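Local atomic coordinates of exosome complex exonuclease RRP46 homolog (Oryza sativa Japonica Group, PDB entry 3HKM), a protein that binds double-stranded DNA and single-stranded RNA, shows hydrolytic DNase and phosphorolytic RNase activity in vitro, and is probably a component of the exosome complex. Residues V64-M69 with M82-T87; V40-Y45 with C124-F129. All coordinates share one frame; numbering follows the deposited sequence.

Contact 1: V64-M69 with M82-T87; sequences VVWKPM and MTLKRT
V64 and W66 of strand 61-67 meet L84 and K85 of helix 77-91 in a buried, mainly apolar strand-on-helix contact, at one edge strand of the mixed five-stranded sheet, as counted within this chain. Strand 64-67 and helix 82-87 run roughly antiparallel (147°), their axes approaching to 8.4 Å. V64 straddles two helix residues with its branches. V64 CG1, anti to the backbone N (chi1 -165°), lies 3.9 Å from L84 CD2, the two side chains crossing at about a right angle. V64 CG2 lies instead along the start of the lysine chain, 3.8 Å from K85 CG, and the two side chains pass in opposite directions. L84 CD2 also reaches the indole of W66, meeting it at the edge and near the ring plane rather than over a face: the methyl is 3.6 Å from W66 CD1 and 3.8 Å from W66 NE1. K85 runs extended as far as CE and then bends at chi4 (98°), which brings NZ beside the strand backbone. There K85 NZ lies 3.1 Å from V64 N, but both are donors, so the approach is not a hydrogen bond. No hydrogen bond links the two segments, though E81 of the same helix takes the W66 backbone N-H with its carboxylate. Strand and helix belong to a beta-alpha-beta unit completed by strand 100-110, whose backbone pairs with V65 and K67. W66 touches L106 and V108 of that strand, and helix 115-130 closes around the same apolar patch, with A119 against W66 and I120 against L84.

Contact 2: V40-Y45 with C124-F129; sequences VLAAVY and CAALVF
V44 of strand 38-49 sets its two methyls against A126 and L127 of helix 115-130, and A42 on the same strand adds a smaller contact with A126. From V44 CB, which faces the helix and lies 4.1 Å from the carbonyl oxygen A126 O, the side chain splits. One branch meets the leucine tip, V44 CG1 to L127 CD2 being 3.9 Å. V44 CG2 presses on the alanine methyl at 3.5 Å from A126 CB, tighter than usual van der Waals contact, and sits 3.7 Å from L127 N. L127 leaves its backbone away from the strand, but CD2 turns back to the valine; the two side chains cross at about a right angle. Two residues earlier, A42 CB stands 3.7 Å from A126 CB, and A42 O touches A126 CB at 3.5 Å. The small alanines let strand 40-44 and helix 124-129 approach to 7.5 Å between axes at an angle of 33°, and no hydrogen bond joins the two segments. A122 of the same helix touches A42, while I132 and A130 touch V44. This is a helix packed on the face of a mixed beta sheet, as in the RNase PH fold to which this family belongs.

Contacts 1 and 2 lie on the same mixed sheet, their centres 12 Å apart and their nearest atoms about 6 Å apart, without touching. Strands 38-49 and 61-67 follow each other in the chain, but strand 100-110 runs between them in the sheet, pairing with both; L106 on it meets W66 of contact 1 and V40 at the start of segment 40-45. Helix 115-130 bridges the two regions: its first half, from L115 on, touches contact 1, and its last turns supply the 124-129 segment of contact 2. Contact 1 closes a short chain excursion, and contact 2 spans a much longer one that includes it.

Contact 1: V64-M69 with M82-T87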
ATOM      1  N   VAL A  64      -5.034   9.156   8.381  1.00 19.35           N
ATOM      2  CA  VAL A  64      -5.205   8.879   6.958  1.00 22.02           C
ATOM      3  C   VAL A  64      -6.639   9.090   6.453  1.00 24.04           C
ATOM      4  O   VAL A  64      -7.609   8.670   7.082  1.00 26.18           O
ATOM      5  CB  VAL A  64      -4.758   7.436   6.612  1.00 23.90           C
ATOM      6  CG1 VAL A  64      -4.588   7.275   5.108  1.00 21.57           C
ATOM      7  CG2 VAL A  64      -3.464   7.089   7.342  1.00 21.67           C
ATOM      8  N   VAL A  65      -6.766   9.760   5.316  1.00 23.64           N
ATOM      9  CA  VAL A  65      -8.051   9.892   4.658  1.00 23.13           C
ATOM     10  C   VAL A  65      -7.950   9.348   3.243  1.00 25.51           C
ATOM     11  O   VAL A  65      -7.102   9.769   2.455  1.00 23.12           O
ATOM     12  CB  VAL A  65      -8.606  11.351   4.695  1.00 24.16           C
ATOM     13  CG1 VAL A  65      -7.536  12.341   5.110  1.00 25.60           C
ATOM     14  CG2 VAL A  65      -9.254  11.741   3.367  1.00 22.77           C
ATOM     15  N   TRP A  66      -8.813   8.378   2.953  1.00 27.76           N
ATOM     16  CA  TRP A  66      -8.855   7.700   1.672  1.00 24.17           C
ATOM     17  C   TRP A  66      -9.905   8.393   0.822  1.00 24.02           C
ATOM     18  O   TRP A  66     -11.056   8.506   1.226  1.00 24.86           O
ATOM     19  CB  TRP A  66      -9.243   6.238   1.890  1.00 24.22           C
ATOM     20  CG  TRP A  66      -8.522   5.248   1.017  1.00 26.94           C
ATOM     21  CD1 TRP A  66      -7.362   4.577   1.310  1.00 26.90           C
ATOM     22  CD2 TRP A  66      -8.921   4.802  -0.279  1.00 26.71           C
ATOM     23  NE1 TRP A  66      -7.015   3.752   0.271  1.00 23.80           N
ATOM     24  CE2 TRP A  66      -7.956   3.869  -0.716  1.00 25.76           C
ATOM     25  CE3 TRP A  66      -9.998   5.105  -1.115  1.00 25.02           C
ATOM     26  CZ2 TRP A  66      -8.037   3.237  -1.950  1.00 25.06           C
ATOM     27  CZ3 TRP A  66     -10.076   4.478  -2.335  1.00 27.21           C
ATOM     28  CH2 TRP A  66      -9.103   3.552  -2.744  1.00 28.96           C
ATOM     29  N   LYS A  67      -9.504   8.867  -0.352  1.00 24.72           N
ATOM     30  CA  LYS A  67     -10.397   9.634  -1.214  1.00 25.51           C
ATOM     31  C   LYS A  67     -10.624   8.921  -2.546  1.00 25.63           C
ATOM     32  O   LYS A  67      -9.665   8.627  -3.261  1.00 22.08           O
ATOM     33  CB  LYS A  67      -9.849  11.054  -1.441  1.00 25.37           C
ATOM     34  CG  LYS A  67      -9.294  11.702  -0.171  1.00 25.50           C
ATOM     35  CD  LYS A  67      -9.630  13.184  -0.057  1.00 26.09           C
ATOM     36  CE  LYS A  67      -8.681  14.067  -0.843  1.00 28.17           C
ATOM     37  NZ  LYS A  67      -8.868  15.512  -0.480  1.00 30.37           N
ATOM     38  N   PRO A  68     -11.904   8.645  -2.877  1.00 27.61           N
ATOM     39  CA  PRO A  68     -12.274   7.911  -4.094  1.00 26.87           C
ATOM     40  C   PRO A  68     -12.030   8.758  -5.332  1.00 26.09           C
ATOM     41  O   PRO A  68     -12.039   9.986  -5.241  1.00 25.09           O
ATOM     42  CB  PRO A  68     -13.785   7.669  -3.919  1.00 27.98           C
ATOM     43  CG  PRO A  68     -14.080   7.963  -2.484  1.00 27.58           C
ATOM     44  CD  PRO A  68     -13.093   9.010  -2.086  1.00 27.77           C
ATOM     45  N   MET A  69     -11.831   8.122  -6.480  1.00 25.04           N
ATOM     46  CA  MET A  69     -11.556   8.889  -7.687  1.00 26.15           C
ATOM     47  C   MET A  69     -12.789   9.681  -8.121  1.00 30.02           C
ATOM     48  O   MET A  69     -12.723  10.484  -9.055  1.00 29.21           O
ATOM     49  CB  MET A  69     -10.973   8.009  -8.814  1.00 26.67           C
ATOM     50  CG  MET A  69     -11.966   7.244  -9.670  1.00 28.45           C
ATOM     51  SD  MET A  69     -11.194   5.825 -10.508  1.00 28.40           S
ATOM     52  CE  MET A  69     -11.587   4.519  -9.348  1.00 23.79           C
ATOM     53  N   MET A  82      -9.038   2.046   6.416  1.00 25.71           N
ATOM     54  CA  MET A  82      -8.765   1.453   7.723  1.00 25.53           C
ATOM     55  C   MET A  82      -7.500   0.601   7.701  1.00 24.99           C
ATOM     56  O   MET A  82      -6.614   0.767   8.536  1.00 25.20           O
ATOM     57  CB  MET A  82      -9.969   0.615   8.176  1.00 27.68           C
ATOM     58  CG  MET A  82      -9.966   0.202   9.644  1.00 30.06           C
ATOM     59  SD  MET A  82      -8.862  -1.183  10.046  1.00 43.83           S
ATOM     60  CE  MET A  82      -9.516  -2.474   8.980  1.00 31.99           C
ATOM     61  N   THR A  83      -7.413  -0.310   6.739  1.00 25.26           N
ATOM     62  CA  THR A  83      -6.245  -1.172   6.632  1.00 25.00           C
ATOM     63  C   THR A  83      -4.982  -0.338   6.467  1.00 23.24           C
ATOM     64  O   THR A  83      -3.984  -0.569   7.151  1.00 24.45           O
ATOM     65  CB  THR A  83      -6.376  -2.172   5.465  1.00 25.40           C
ATOM     66  OG1 THR A  83      -7.640  -2.842   5.548  1.00 25.45           O
ATOM     67  CG2 THR A  83      -5.259  -3.203   5.522  1.00 23.73           C
ATOM     68  N   LEU A  84      -5.045   0.639   5.565  1.00 22.18           N
ATOM     69  CA  LEU A  84      -3.947   1.572   5.305  1.00 20.48           C
ATOM     70  C   LEU A  84      -3.467   2.280   6.580  1.00 21.31           C
ATOM     71  O   LEU A  84      -2.266   2.374   6.826  1.00 20.83           O
ATOM     72  CB  LEU A  84      -4.372   2.588   4.238  1.00 19.84           C
ATOM     73  CG  LEU A  84      -3.350   3.569   3.654  1.00 18.49           C
ATOM     74  CD1 LEU A  84      -2.113   2.854   3.121  1.00 16.17           C
ATOM     75  CD2 LEU A  84      -4.013   4.386   2.558  1.00 18.60           C
ATOM     76  N   LYS A  85      -4.406   2.753   7.400  1.00 23.78           N
ATOM     77  CA  LYS A  85      -4.074   3.418   8.666  1.00 22.05           C
ATOM     78  C   LYS A  85      -3.390   2.443   9.641  1.00 21.52           C
ATOM     79  O   LYS A  85      -2.422   2.801  10.302  1.00 24.13           O
ATOM     80  CB  LYS A  85      -5.334   4.044   9.296  1.00 24.87           C
ATOM     81  CG  LYS A  85      -5.104   5.281  10.209  1.00 23.52           C
ATOM     82  CD  LYS A  85      -6.414   5.715  10.897  1.00 24.82           C
ATOM     83  CE  LYS A  85      -6.366   7.131  11.511  1.00 25.72           C
ATOM     84  NZ  LYS A  85      -6.962   8.217  10.660  1.00 18.45           N
ATOM     85  N   ARG A  86      -3.894   1.216   9.719  1.00 22.79           N
ATOM     86  CA  ARG A  86      -3.274   0.164  10.525  1.00 23.56           C
ATOM     87  C   ARG A  86      -1.848  -0.087  10.087  1.00 21.47           C
ATOM     88  O   ARG A  86      -0.947  -0.212  10.911  1.00 20.33           O
ATOM     89  CB  ARG A  86      -4.039  -1.154  10.371  1.00 25.93           C
ATOM     90  CG  ARG A  86      -5.149  -1.421  11.378  1.00 27.40           C
ATOM     91  CD  ARG A  86      -6.182  -2.404  10.789  1.00 28.36           C
ATOM     92  NE  ARG A  86      -5.672  -3.761  10.546  1.00 33.20           N
ATOM     93  CZ  ARG A  86      -4.999  -4.153   9.460  1.00 29.39           C
ATOM     94  NH1 ARG A  86      -4.720  -3.298   8.484  1.00 28.49           N
ATOM     95  NH2 ARG A  86      -4.595  -5.412   9.345  1.00 28.83           N
ATOM     96  N   THR A  87      -1.668  -0.195   8.776  1.00 22.21           N
ATOM     97  CA  THR A  87      -0.383  -0.535   8.171  1.00 20.70           C
ATOM     98  C   THR A  87       0.649   0.571   8.360  1.00 22.00           C
ATOM     99  O   THR A  87       1.809   0.305   8.680  1.00 21.84           O
ATOM    100  CB  THR A  87      -0.535  -0.781   6.655  1.00 21.56           C
ATOM    101  OG1 THR A  87      -1.570  -1.743   6.414  1.00 20.73           O
ATOM    102  CG2 THR A  87       0.770  -1.285   6.070  1.00 20.75           C
TER

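Contact 2: V40-Y45 with C124-F129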
ATOM      1  N   VAL A  40      -2.255   5.965  -8.130  1.00 19.26           N
ATOM      2  CA  VAL A  40      -2.628   6.588  -6.871  1.00 21.02           C
ATOM      3  C   VAL A  40      -1.725   7.790  -6.566  1.00 20.54           C
ATOM      4  O   VAL A  40      -0.553   7.797  -6.944  1.00 21.16           O
ATOM      5  CB  VAL A  40      -2.490   5.539  -5.736  1.00 23.85           C
ATOM      6  CG1 VAL A  40      -1.868   6.148  -4.497  1.00 22.37           C
ATOM      7  CG2 VAL A  40      -3.831   4.837  -5.445  1.00 18.52           C
ATOM      8  N   LEU A  41      -2.267   8.804  -5.890  1.00 19.58           N
ATOM      9  CA  LEU A  41      -1.455   9.927  -5.413  1.00 19.44           C
ATOM     10  C   LEU A  41      -1.434   9.996  -3.887  1.00 18.94           C
ATOM     11  O   LEU A  41      -2.482  10.102  -3.249  1.00 19.35           O
ATOM     12  CB  LEU A  41      -1.940  11.262  -5.991  1.00 21.75           C
ATOM     13  CG  LEU A  41      -1.323  12.523  -5.360  1.00 20.89           C
ATOM     14  CD1 LEU A  41       0.173  12.606  -5.654  1.00 21.22           C
ATOM     15  CD2 LEU A  41      -2.024  13.794  -5.832  1.00 20.81           C
ATOM     16  N   ALA A  42      -0.233   9.945  -3.316  1.00 18.74           N
ATOM     17  CA  ALA A  42      -0.035   9.937  -1.862  1.00 19.82           C
ATOM     18  C   ALA A  42       0.607  11.229  -1.340  1.00 19.31           C
ATOM     19  O   ALA A  42       1.690  11.599  -1.763  1.00 19.20           O
ATOM     20  CB  ALA A  42       0.816   8.731  -1.457  1.00 18.90           C
ATOM     21  N   ALA A  43      -0.062  11.905  -0.411  1.00 21.66           N
ATOM     22  CA  ALA A  43       0.422  13.189   0.112  1.00 21.52           C
ATOM     23  C   ALA A  43       0.628  13.121   1.622  1.00 20.61           C
ATOM     24  O   ALA A  43      -0.276  12.718   2.350  1.00 20.47           O
ATOM     25  CB  ALA A  43      -0.553  14.317  -0.244  1.00 17.46           C
ATOM     26  N   VAL A  44       1.813  13.513   2.089  1.00 18.42           N
ATOM     27  CA  VAL A  44       2.150  13.457   3.508  1.00 19.44           C
ATOM     28  C   VAL A  44       2.563  14.829   4.006  1.00 20.14           C
ATOM     29  O   VAL A  44       3.275  15.541   3.314  1.00 19.44           O
ATOM     30  CB  VAL A  44       3.312  12.493   3.777  1.00 19.02           C
ATOM     31  CG1 VAL A  44       3.494  12.296   5.276  1.00 18.64           C
ATOM     32  CG2 VAL A  44       3.072  11.161   3.075  1.00 17.63           C
ATOM     33  N   TYR A  45       2.140  15.194   5.213  1.00 18.76           N
ATOM     34  CA  TYR A  45       2.381  16.554   5.687  1.00 20.41           C
ATOM     35  C   TYR A  45       3.357  16.708   6.887  1.00 23.31           C
ATOM     36  O   TYR A  45       2.976  17.195   7.940  1.00 23.64           O
ATOM     37  CB  TYR A  45       1.034  17.272   5.873  1.00 19.85           C
ATOM     38  CG  TYR A  45       0.290  17.349   4.551  1.00 19.50           C
ATOM     39  CD1 TYR A  45       0.579  18.344   3.630  1.00 20.69           C
ATOM     40  CD2 TYR A  45      -0.648  16.387   4.194  1.00 20.59           C
ATOM     41  CE1 TYR A  45      -0.066  18.403   2.400  1.00 20.82           C
ATOM     42  CE2 TYR A  45      -1.298  16.436   2.963  1.00 19.81           C
ATOM     43  CZ  TYR A  45      -1.001  17.448   2.073  1.00 21.16           C
ATOM     44  OH  TYR A  45      -1.638  17.513   0.852  1.00 23.58           O
ATOM     45  N   CYS A 124       4.047   4.412   1.387  1.00 16.78           N
ATOM     46  CA  CYS A 124       5.373   4.145   1.941  1.00 17.32           C
ATOM     47  C   CYS A 124       6.411   5.034   1.275  1.00 15.94           C
ATOM     48  O   CYS A 124       7.348   5.501   1.923  1.00 17.35           O
ATOM     49  CB  CYS A 124       5.766   2.679   1.771  1.00 16.13           C
ATOM     50  SG  CYS A 124       7.464   2.336   2.307  1.00 18.01           S
ATOM     51  N   ALA A 125       6.238   5.266  -0.020  1.00 15.91           N
ATOM     52  CA  ALA A 125       7.154   6.125  -0.763  1.00 14.57           C
ATOM     53  C   ALA A 125       7.028   7.584  -0.340  1.00 18.19           C
ATOM     54  O   ALA A 125       8.035   8.269  -0.160  1.00 19.93           O
ATOM     55  CB  ALA A 125       6.925   5.988  -2.253  1.00 15.98           C
ATOM     56  N   ALA A 126       5.793   8.058  -0.190  1.00 16.26           N
ATOM     57  CA  ALA A 126       5.544   9.442   0.204  1.00 17.34           C
ATOM     58  C   ALA A 126       6.027   9.754   1.631  1.00 17.97           C
ATOM     59  O   ALA A 126       6.563  10.828   1.880  1.00 18.60           O
ATOM     60  CB  ALA A 126       4.084   9.785   0.043  1.00 15.09           C
ATOM     61  N   LEU A 127       5.841   8.819   2.560  1.00 18.03           N
ATOM     62  CA  LEU A 127       6.370   8.964   3.921  1.00 17.43           C
ATOM     63  C   LEU A 127       7.883   9.105   3.909  1.00 17.18           C
ATOM     64  O   LEU A 127       8.450   9.951   4.605  1.00 17.90           O
ATOM     65  CB  LEU A 127       6.012   7.750   4.779  1.00 16.63           C
ATOM     66  CG  LEU A 127       4.550   7.534   5.163  1.00 17.55           C
ATOM     67  CD1 LEU A 127       4.348   6.104   5.626  1.00 14.50           C
ATOM     68  CD2 LEU A 127       4.137   8.527   6.235  1.00 17.18           C
ATOM     69  N   VAL A 128       8.536   8.245   3.138  1.00 17.23           N
ATOM     70  CA  VAL A 128       9.986   8.303   3.017  1.00 17.72           C
ATOM     71  C   VAL A 128      10.401   9.668   2.485  1.00 19.16           C
ATOM     72  O   VAL A 128      11.344  10.281   2.991  1.00 19.43           O
ATOM     73  CB  VAL A 128      10.524   7.192   2.095  1.00 17.78           C
ATOM     74  CG1 VAL A 128      11.968   7.467   1.719  1.00 21.05           C
ATOM     75  CG2 VAL A 128      10.388   5.851   2.773  1.00 18.22           C
ATOM     76  N   PHE A 129       9.685  10.148   1.471  1.00 19.02           N
ATOM     77  CA  PHE A 129      10.009  11.429   0.869  1.00 19.71           C
ATOM     78  C   PHE A 129       9.742  12.614   1.790  1.00 19.98           C
ATOM     79  O   PHE A 129      10.408  13.638   1.679  1.00 21.91           O
ATOM     80  CB  PHE A 129       9.264  11.639  -0.443  1.00 21.46           C
ATOM     81  CG  PHE A 129       9.594  12.945  -1.100  1.00 27.79           C
ATOM     82  CD1 PHE A 129      10.852  13.155  -1.664  1.00 29.64           C
ATOM     83  CD2 PHE A 129       8.671  13.977  -1.131  1.00 26.67           C
ATOM     84  CE1 PHE A 129      11.171  14.363  -2.261  1.00 29.31           C
ATOM     85  CE2 PHE A 129       8.992  15.187  -1.720  1.00 27.45           C
ATOM     86  CZ  PHE A 129      10.239  15.377  -2.293  1.00 26.67           C
TER